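Local coordinates for putative uncharacterized protein (Paracoccus denitrificans, PDB 3DML) that probably exchanges thiols and disulfides in the periplasm as the thioredoxin-like oxidoreductase SoxS, serving chemotrophic sulfur oxidation, at residues 22-27 and 31-36; 37-42 and 96-101; 47-52 and 103-108. All coordinates share one frame; numbering follows the deposited sequence. Where two conformers were deposited one is given.

Interaction 1. Residues 22-27 and 31-36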
# COMPACT_ATOMS: atom_id res chain seq x y z
N LEU A 22 -3.68 -1.22 4.17
CA LEU A 22 -2.63 -1.01 3.18
C LEU A 22 -2.17 0.43 3.24
O LEU A 22 -2.92 1.34 2.91
CB LEU A 22 -3.15 -1.29 1.77
CG LEU A 22 -2.10 -1.42 0.66
CD1 LEU A 22 -1.24 -2.68 0.83
CD2 LEU A 22 -2.87 -1.53 -0.63
N LEU A 23 -0.92 0.62 3.65
CA LEU A 23 -0.32 1.94 3.64
C LEU A 23 0.27 2.19 2.28
O LEU A 23 1.05 1.37 1.76
CB LEU A 23 0.79 2.02 4.68
CG LEU A 23 0.39 1.76 6.12
CD1 LEU A 23 1.64 1.90 6.99
CD2 LEU A 23 -0.70 2.74 6.55
N MSE A 24 -0.08 3.33 1.71
CA MSE A 24 0.49 3.73 0.45
C MSE A 24 1.38 4.95 0.68
O MSE A 24 0.90 6.01 1.10
CB MSE A 24 -0.61 4.07 -0.53
CG MSE A 24 -0.07 4.68 -1.79
SE MSE A 24 -1.47 5.21 -3.00
CE MSE A 24 -0.28 5.44 -4.51
N PHE A 25 2.67 4.79 0.41
CA PHE A 25 3.64 5.85 0.60
C PHE A 25 3.87 6.61 -0.69
O PHE A 25 4.18 6.00 -1.72
CB PHE A 25 4.95 5.30 1.17
CG PHE A 25 4.83 4.87 2.60
CD1 PHE A 25 5.09 5.78 3.63
CD2 PHE A 25 4.42 3.58 2.91
CE1 PHE A 25 4.97 5.37 4.96
CE2 PHE A 25 4.30 3.16 4.24
CZ PHE A 25 4.56 4.05 5.27
N GLU A 26 3.72 7.93 -0.62
CA GLU A 26 3.79 8.83 -1.77
C GLU A 26 4.79 9.95 -1.56
O GLU A 26 5.31 10.12 -0.46
CB GLU A 26 2.43 9.48 -2.00
CG GLU A 26 1.29 8.54 -2.25
CD GLU A 26 0.18 9.20 -3.02
OE1 GLU A 26 -0.45 8.52 -3.86
OE2 GLU A 26 -0.07 10.41 -2.80
N GLN A 27 5.07 10.72 -2.62
CA GLN A 27 5.83 11.96 -2.51
C GLN A 27 5.42 12.87 -3.66
O GLN A 27 4.84 12.38 -4.63
CB GLN A 27 7.34 11.71 -2.56
CG GLN A 27 7.91 11.22 -3.91
CD GLN A 27 9.40 10.99 -3.80
OE1 GLN A 27 10.16 11.91 -3.49
NE2 GLN A 27 9.83 9.74 -4.03
N LEU A 31 4.96 10.36 -10.52
CA LEU A 31 4.07 10.00 -11.61
C LEU A 31 3.36 8.66 -11.39
O LEU A 31 2.17 8.53 -11.67
CB LEU A 31 4.84 9.99 -12.92
CG LEU A 31 4.05 9.78 -14.20
CD1 LEU A 31 4.61 10.77 -15.24
CD2 LEU A 31 4.21 8.37 -14.70
N TYR A 32 4.08 7.66 -10.89
CA TYR A 32 3.49 6.34 -10.65
C TYR A 32 2.47 6.32 -9.50
O TYR A 32 1.50 5.58 -9.60
CB TYR A 32 4.57 5.26 -10.50
CG TYR A 32 5.09 4.83 -11.86
CD1 TYR A 32 6.19 5.46 -12.44
CD2 TYR A 32 4.45 3.83 -12.57
CE1 TYR A 32 6.65 5.08 -13.70
CE2 TYR A 32 4.90 3.44 -13.83
CZ TYR A 32 6.01 4.07 -14.38
OH TYR A 32 6.44 3.68 -15.63
N CYS A 33 2.67 7.12 -8.46
CA CYS A 33 1.60 7.40 -7.47
C CYS A 33 0.36 7.96 -8.13
O CYS A 33 -0.76 7.51 -7.87
CB CYS A 33 2.05 8.38 -6.39
SG CYS A 33 3.30 7.65 -5.32
N ALA A 34 0.54 8.95 -9.00
CA ALA A 34 -0.61 9.57 -9.68
C ALA A 34 -1.33 8.56 -10.58
O ALA A 34 -2.57 8.59 -10.70
CB ALA A 34 -0.15 10.78 -10.47
N ARG A 35 -0.56 7.68 -11.24
CA ARG A 35 -1.19 6.61 -12.03
C ARG A 35 -2.03 5.67 -11.20
O ARG A 35 -3.14 5.32 -11.59
CB ARG A 35 -0.17 5.79 -12.80
CG ARG A 35 0.42 6.51 -13.98
CD ARG A 35 1.18 5.47 -14.82
NE ARG A 35 2.00 6.11 -15.85
CZ ARG A 35 2.83 5.44 -16.63
NH1 ARG A 35 2.95 4.13 -16.51
NH2 ARG A 35 3.54 6.10 -17.54
N TRP A 36 -1.53 5.28 -10.04
CA TRP A 36 -2.29 4.38 -9.16
C TRP A 36 -3.55 5.08 -8.67
O TRP A 36 -4.63 4.47 -8.61
CB TRP A 36 -1.45 3.97 -7.95
CG TRP A 36 -2.09 2.88 -7.12
CD1 TRP A 36 -1.98 1.54 -7.31
CD2 TRP A 36 -2.95 3.05 -5.99
NE1 TRP A 36 -2.69 0.86 -6.35
CE2 TRP A 36 -3.29 1.77 -5.52
CE3 TRP A 36 -3.44 4.18 -5.32
CZ2 TRP A 36 -4.11 1.57 -4.41
CZ3 TRP A 36 -4.27 3.97 -4.19
CH2 TRP A 36 -4.60 2.67 -3.77

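Interaction 2. Residues 37-42 and 96-101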
# COMPACT_ATOMS: atom_id res chain seq x y z
N ASP A 37 -3.39 6.36 -8.28
CA ASP A 37 -4.53 7.19 -7.83
C ASP A 37 -5.63 7.30 -8.89
O ASP A 37 -6.80 7.31 -8.56
CB ASP A 37 -4.09 8.61 -7.42
CG ASP A 37 -3.28 8.63 -6.13
OD1 ASP A 37 -3.34 7.69 -5.30
OD2 ASP A 37 -2.55 9.62 -5.94
N ALA A 38 -5.26 7.38 -10.17
CA ALA A 38 -6.22 7.44 -11.26
C ALA A 38 -6.80 6.07 -11.61
O ALA A 38 -7.97 5.98 -11.99
CB ALA A 38 -5.59 8.05 -12.50
N GLU A 39 -5.99 5.02 -11.51
CA GLU A 39 -6.36 3.73 -12.07
C GLU A 39 -6.96 2.78 -11.06
O GLU A 39 -7.99 2.15 -11.33
CB GLU A 39 -5.16 3.06 -12.74
CG GLU A 39 -4.74 3.78 -13.99
CD GLU A 39 -3.40 3.37 -14.55
OE1 GLU A 39 -2.83 2.30 -14.18
OE2 GLU A 39 -2.91 4.14 -15.41
N ILE A 40 -6.29 2.64 -9.91
CA ILE A 40 -6.71 1.68 -8.90
C ILE A 40 -7.57 2.35 -7.81
O ILE A 40 -8.61 1.81 -7.42
CB ILE A 40 -5.51 0.97 -8.24
CG1 ILE A 40 -4.69 0.11 -9.24
CG2 ILE A 40 -5.95 0.15 -7.02
CD1 ILE A 40 -5.47 -1.02 -9.84
N ALA A 41 -7.12 3.49 -7.31
CA ALA A 41 -7.76 4.13 -6.14
C ALA A 41 -9.31 4.22 -6.22
O ALA A 41 -9.98 3.90 -5.26
CB ALA A 41 -7.16 5.52 -5.85
N PRO A 42 -9.87 4.67 -7.37
CA PRO A 42 -11.34 4.75 -7.44
C PRO A 42 -12.04 3.39 -7.24
O PRO A 42 -13.08 3.32 -6.56
CB PRO A 42 -11.60 5.30 -8.85
CG PRO A 42 -10.27 5.92 -9.30
CD PRO A 42 -9.22 5.08 -8.63
N PRO A 96 3.69 -1.26 -11.59
CA PRO A 96 3.86 -1.55 -13.03
C PRO A 96 2.54 -1.72 -13.80
O PRO A 96 2.57 -1.83 -15.03
CB PRO A 96 4.68 -2.85 -13.06
CG PRO A 96 4.94 -3.23 -11.62
CD PRO A 96 4.02 -2.42 -10.75
N GLY A 97 1.41 -1.70 -13.10
CA GLY A 97 0.12 -1.61 -13.78
C GLY A 97 -0.91 -2.41 -13.03
O GLY A 97 -0.57 -3.13 -12.10
N GLU A 98 -2.18 -2.30 -13.45
CA GLU A 98 -3.28 -2.87 -12.70
C GLU A 98 -3.10 -4.34 -12.50
O GLU A 98 -3.32 -4.83 -11.39
CB GLU A 98 -4.64 -2.63 -13.39
CG GLU A 98 -5.08 -1.18 -13.39
CD GLU A 98 -6.40 -0.95 -14.10
OE1 GLU A 98 -6.75 -1.73 -15.02
OE2 GLU A 98 -7.09 0.04 -13.77
N ASP A 99 -2.69 -5.03 -13.57
CA ASP A 99 -2.65 -6.49 -13.55
C ASP A 99 -1.50 -7.01 -12.69
O ASP A 99 -1.41 -8.20 -12.41
CB ASP A 99 -2.51 -7.02 -14.99
CG ASP A 99 -3.77 -6.81 -15.82
OD1 ASP A 99 -4.65 -6.03 -15.37
OD2 ASP A 99 -3.86 -7.42 -16.93
N PHE A 100 -0.61 -6.13 -12.32
CA PHE A 100 0.48 -6.51 -11.43
C PHE A 100 0.04 -6.29 -9.99
O PHE A 100 0.24 -7.14 -9.14
CB PHE A 100 1.72 -5.71 -11.79
CG PHE A 100 2.32 -6.19 -13.07
CD1 PHE A 100 3.36 -7.11 -13.06
CD2 PHE A 100 1.76 -5.79 -14.29
CE1 PHE A 100 3.89 -7.60 -14.25
CE2 PHE A 100 2.28 -6.26 -15.50
CZ PHE A 100 3.34 -7.18 -15.47
N PHE A 101 -0.66 -5.20 -9.77
CA PHE A 101 -1.09 -4.81 -8.43
C PHE A 101 -1.99 -5.84 -7.78
O PHE A 101 -1.71 -6.31 -6.69
CB PHE A 101 -1.76 -3.42 -8.47
CG PHE A 101 -2.21 -2.94 -7.11
CD1 PHE A 101 -1.28 -2.45 -6.18
CD2 PHE A 101 -3.54 -3.07 -6.73
CE1 PHE A 101 -1.71 -2.01 -4.90
CE2 PHE A 101 -3.97 -2.64 -5.47
CZ PHE A 101 -3.06 -2.13 -4.56
O HOH W 1 -2.61 -0.52 -15.59
O HOH W 2 -8.89 1.65 -14.09

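Interaction 3. Residues 47-52 and 103-108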
# COMPACT_ATOMS: atom_id res chain seq x y z
N THR A 47 -13.94 -3.02 -4.03
CA THR A 47 -13.55 -4.40 -4.30
C THR A 47 -13.39 -5.18 -2.99
O THR A 47 -13.16 -4.61 -1.93
CB THR A 47 -12.20 -4.48 -5.06
OG1 THR A 47 -11.15 -3.96 -4.23
CG2 THR A 47 -12.23 -3.68 -6.35
N ASP A 48 -13.51 -6.51 -3.08
CA ASP A 48 -13.24 -7.36 -1.92
C ASP A 48 -11.85 -7.12 -1.32
O ASP A 48 -11.71 -7.04 -0.10
CB ASP A 48 -13.36 -8.83 -2.31
CG ASP A 48 -14.75 -9.24 -2.66
OD1 ASP A 48 -15.67 -8.41 -2.67
OD2 ASP A 48 -14.93 -10.44 -2.96
N GLU A 49 -10.82 -7.00 -2.17
CA GLU A 49 -9.45 -6.76 -1.70
C GLU A 49 -9.34 -5.44 -0.95
O GLU A 49 -8.75 -5.37 0.12
CB GLU A 49 -8.45 -6.82 -2.87
CG GLU A 49 -7.93 -8.23 -3.16
CD GLU A 49 -7.00 -8.30 -4.39
OE1 GLU A 49 -5.77 -8.11 -4.24
OE2 GLU A 49 -7.50 -8.59 -5.52
N GLY A 50 -9.89 -4.40 -1.56
CA GLY A 50 -9.84 -3.10 -0.98
C GLY A 50 -10.52 -3.08 0.34
O GLY A 50 -10.10 -2.37 1.25
N ARG A 51 -11.59 -3.85 0.46
CA ARG A 51 -12.35 -3.88 1.70
C ARG A 51 -11.64 -4.71 2.78
O ARG A 51 -11.79 -4.45 3.98
CB ARG A 51 -13.77 -4.39 1.40
CG ARG A 51 -14.58 -3.35 0.58
CD ARG A 51 -15.84 -3.88 -0.07
NE ARG A 51 -16.59 -4.73 0.85
CZ ARG A 51 -17.03 -5.96 0.57
NH1 ARG A 51 -16.84 -6.50 -0.63
NH2 ARG A 51 -17.71 -6.64 1.50
N ALA A 52 -10.85 -5.69 2.34
CA ALA A 52 -10.06 -6.52 3.25
C ALA A 52 -8.89 -5.71 3.83
O ALA A 52 -8.49 -5.93 4.96
CB ALA A 52 -9.55 -7.75 2.52
N PRO A 103 -2.93 -9.24 -8.17
CA PRO A 103 -2.51 -10.56 -7.69
C PRO A 103 -1.34 -10.48 -6.70
O PRO A 103 -1.19 -11.36 -5.84
CB PRO A 103 -2.09 -11.31 -8.98
CG PRO A 103 -1.78 -10.27 -9.96
CD PRO A 103 -2.57 -9.01 -9.58
N MSE A 104 -0.52 -9.44 -6.80
CA MSE A 104 0.59 -9.31 -5.86
C MSE A 104 0.08 -8.89 -4.49
O MSE A 104 0.57 -9.36 -3.47
CB MSE A 104 1.63 -8.35 -6.40
CG MSE A 104 2.08 -8.78 -7.79
SE MSE A 104 3.61 -7.83 -8.43
CE MSE A 104 3.04 -5.96 -8.29
N LEU A 105 -0.95 -8.03 -4.47
CA LEU A 105 -1.57 -7.69 -3.20
C LEU A 105 -2.26 -8.92 -2.61
O LEU A 105 -2.16 -9.20 -1.40
CB LEU A 105 -2.58 -6.55 -3.40
CG LEU A 105 -3.42 -6.23 -2.14
CD1 LEU A 105 -2.55 -5.72 -0.98
CD2 LEU A 105 -4.51 -5.24 -2.47
N ALA A 106 -2.95 -9.67 -3.46
CA ALA A 106 -3.61 -10.89 -3.02
C ALA A 106 -2.62 -11.86 -2.34
O ALA A 106 -2.95 -12.43 -1.32
CB ALA A 106 -4.39 -11.56 -4.18
N ARG A 107 -1.42 -12.02 -2.89
CA ARG A 107 -0.41 -12.85 -2.21
C ARG A 107 -0.12 -12.34 -0.80
O ARG A 107 0.01 -13.14 0.15
CB ARG A 107 0.91 -12.94 -2.99
CG ARG A 107 1.87 -13.95 -2.34
CD ARG A 107 3.28 -13.94 -2.96
NE ARG A 107 3.98 -12.67 -2.75
CZ ARG A 107 4.82 -12.42 -1.74
NH1 ARG A 107 5.09 -13.35 -0.82
NH2 ARG A 107 5.40 -11.22 -1.65
N LEU A 108 -0.01 -11.02 -0.66
CA LEU A 108 0.29 -10.44 0.65
C LEU A 108 -0.86 -10.66 1.63
O LEU A 108 -0.64 -11.04 2.79
CB LEU A 108 0.57 -8.94 0.52
CG LEU A 108 1.83 -8.51 -0.22
CD1 LEU A 108 1.98 -7.01 -0.07
CD2 LEU A 108 3.05 -9.24 0.31

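Interaction 1. Residues 22-27 and 31-36
In both Met-24 and Trp-36 the first torsion sets CG trans to N (chi1 172° and -171°), and the extended selenomethionine and the indole slide past each other in opposite directions. This is the first beta-alpha unit of the thioredoxin fold, strand 20-26 leading into helix 31-39, with their local axes 9.3 Å apart. Met-24 is modelled in two conformers, so the exact closeness of its contacts is uncertain. In the one described here, SE approaches the six-membered ring of Trp-36 obliquely, 3.8 Å from its centroid and 38° off the normal, a Met-aromatic contact. Its methyl CE continues toward the helix, 3.5 Å from Trp-36 CE3, and also lies 4.2 Å from Cys-33 CB. An alanine in place of Trp-36 would probably leave SE and CE of Met-24 without their aromatic surface and open a gap beside Phe-80, Tyr-95 and Phe-101, whose rings meet the indole. Cys-33 is the second cysteine of the CxxC sequence at the helix start. A disulfide to Cys-30 has been observed for this protein, but it is absent from this reduced form. Pro-78 touches Cys-33, as expected where a proline faces the CxxC motif in thioredoxins. On the strand side, the extended Glu-26 side chain, also modelled twice, brings its carboxylate to the helix; OE1 lies, tentatively, 3.6 Å from Cys-33 CB. The buried thiol rests against the strand's end, with Cys-33 SG 3.8 Å from Glu-26 CA.

Interaction 2. Residues 37-42 and 96-101
Ile-40 meets Phe-101 and Glu-98 where the chain leaving helix 31-39 of the thioredoxin fold approaches the first turn of helix 98-112. Both helices cover the same face of the sheet, since Leu-22 and Met-24 of strand 20-26 touch Phe-101 and Trp-36 respectively. The apolar part is an oblique approach of Ile-40 to the Phe-101 ring, with Ile-40 CG2 3.8 Å from Phe-101 CE2. CG of Phe-101 is trans to its N (chi1 -179°), which carries the ring inward, where it also meets Trp-36 and Phe-80 edge-to-face. The polar part runs through water. One water donates to Glu-39 OE1 and accepts from Glu-98 N at 2.8 Å, linking a carboxylate to the start of a helix, where the helix dipole is likely to favour a negative charge. Tyr-95 OH is the direct partner of the same OE1. A second water lies 2.9 Å from Glu-39 O; its approach to Glu-98 OE2 is too short to be trusted. The backbone supplies the turn: Gly-97, the N-cap, gives its O to both Phe-100 N and Phe-101 N. At its phi of 145° a beta carbon would collide with the carbonyl O of Pro-96. Beside the waters, the aliphatic part of Glu-98 lies along Ile-40, with Glu-98 CG 3.6 Å from Ile-40 CD1.

Interaction 3. Residues 47-52 and 103-108
Glu-49 reaches across to Leu-105 and Ala-106, joining the short helix 48-52 to helix 98-112 within the thioredoxin-like fold; only 134 Å² is buried in all. Glu-49 is modelled in two conformers, and the contact distances, taken from one of them, are therefore tentative. Its carboxylate oxygen OE1 does nearly all the touching, lying 3.6 Å from Leu-105 CD2 and 3.7 Å from Ala-106 CB. The same OE1 comes within 3.3 Å of Ala-106 N, yet the angle is too poor for a hydrogen bond, so the pairing is one of proximity and packing. Trp-102 and Ile-109 of the same long helix also touch Glu-49, whose side chain comes from the direction opposite to that of Leu-105. In the next shell, the N-cap holds the first turn of the short helix, from which Glu-49 projects: Thr-47 OG1 accepts from Gly-50 N at 3.0 Å with an N-H...O angle of 156°, and is also bonded to Tyr-44 O. Gly-50 suits this cap, because a beta carbon there would come too close to Thr-47 OG1. Elsewhere on this helix a salt bridge spans one turn, Arg-51 NH1 to Asp-48 OD1 at 3.0 Å. The long helix is kinked at Pro-103, whose N has no bond to the preceding turn. Leu-105, with CG trans to N (chi1 173°), extends past Glu-49 into the interior, where its CD1 packs against CD1 of Leu-22 on strand 20-26.

From the N terminus, interaction 1 comes first and closes the shortest loop, with three residues between its segments, where strand 20-26 gives way to helix 31-39. Interaction 2 opens directly afterwards on the end of that helix and closes more than fifty residues later at the start of helix 98-112; Trp-36 O probably bonds to Ala-41 N across the boundary. Interaction 3 opens at helix 48-52 and closes further along the same last helix, so interactions 2 and 3 cross, while interaction 1 stands in series before both. Together they tie three helices to one another and to the strand, with interactions 1 and 3 on opposite sides of the chain's centre, about 16 Å between contact centres.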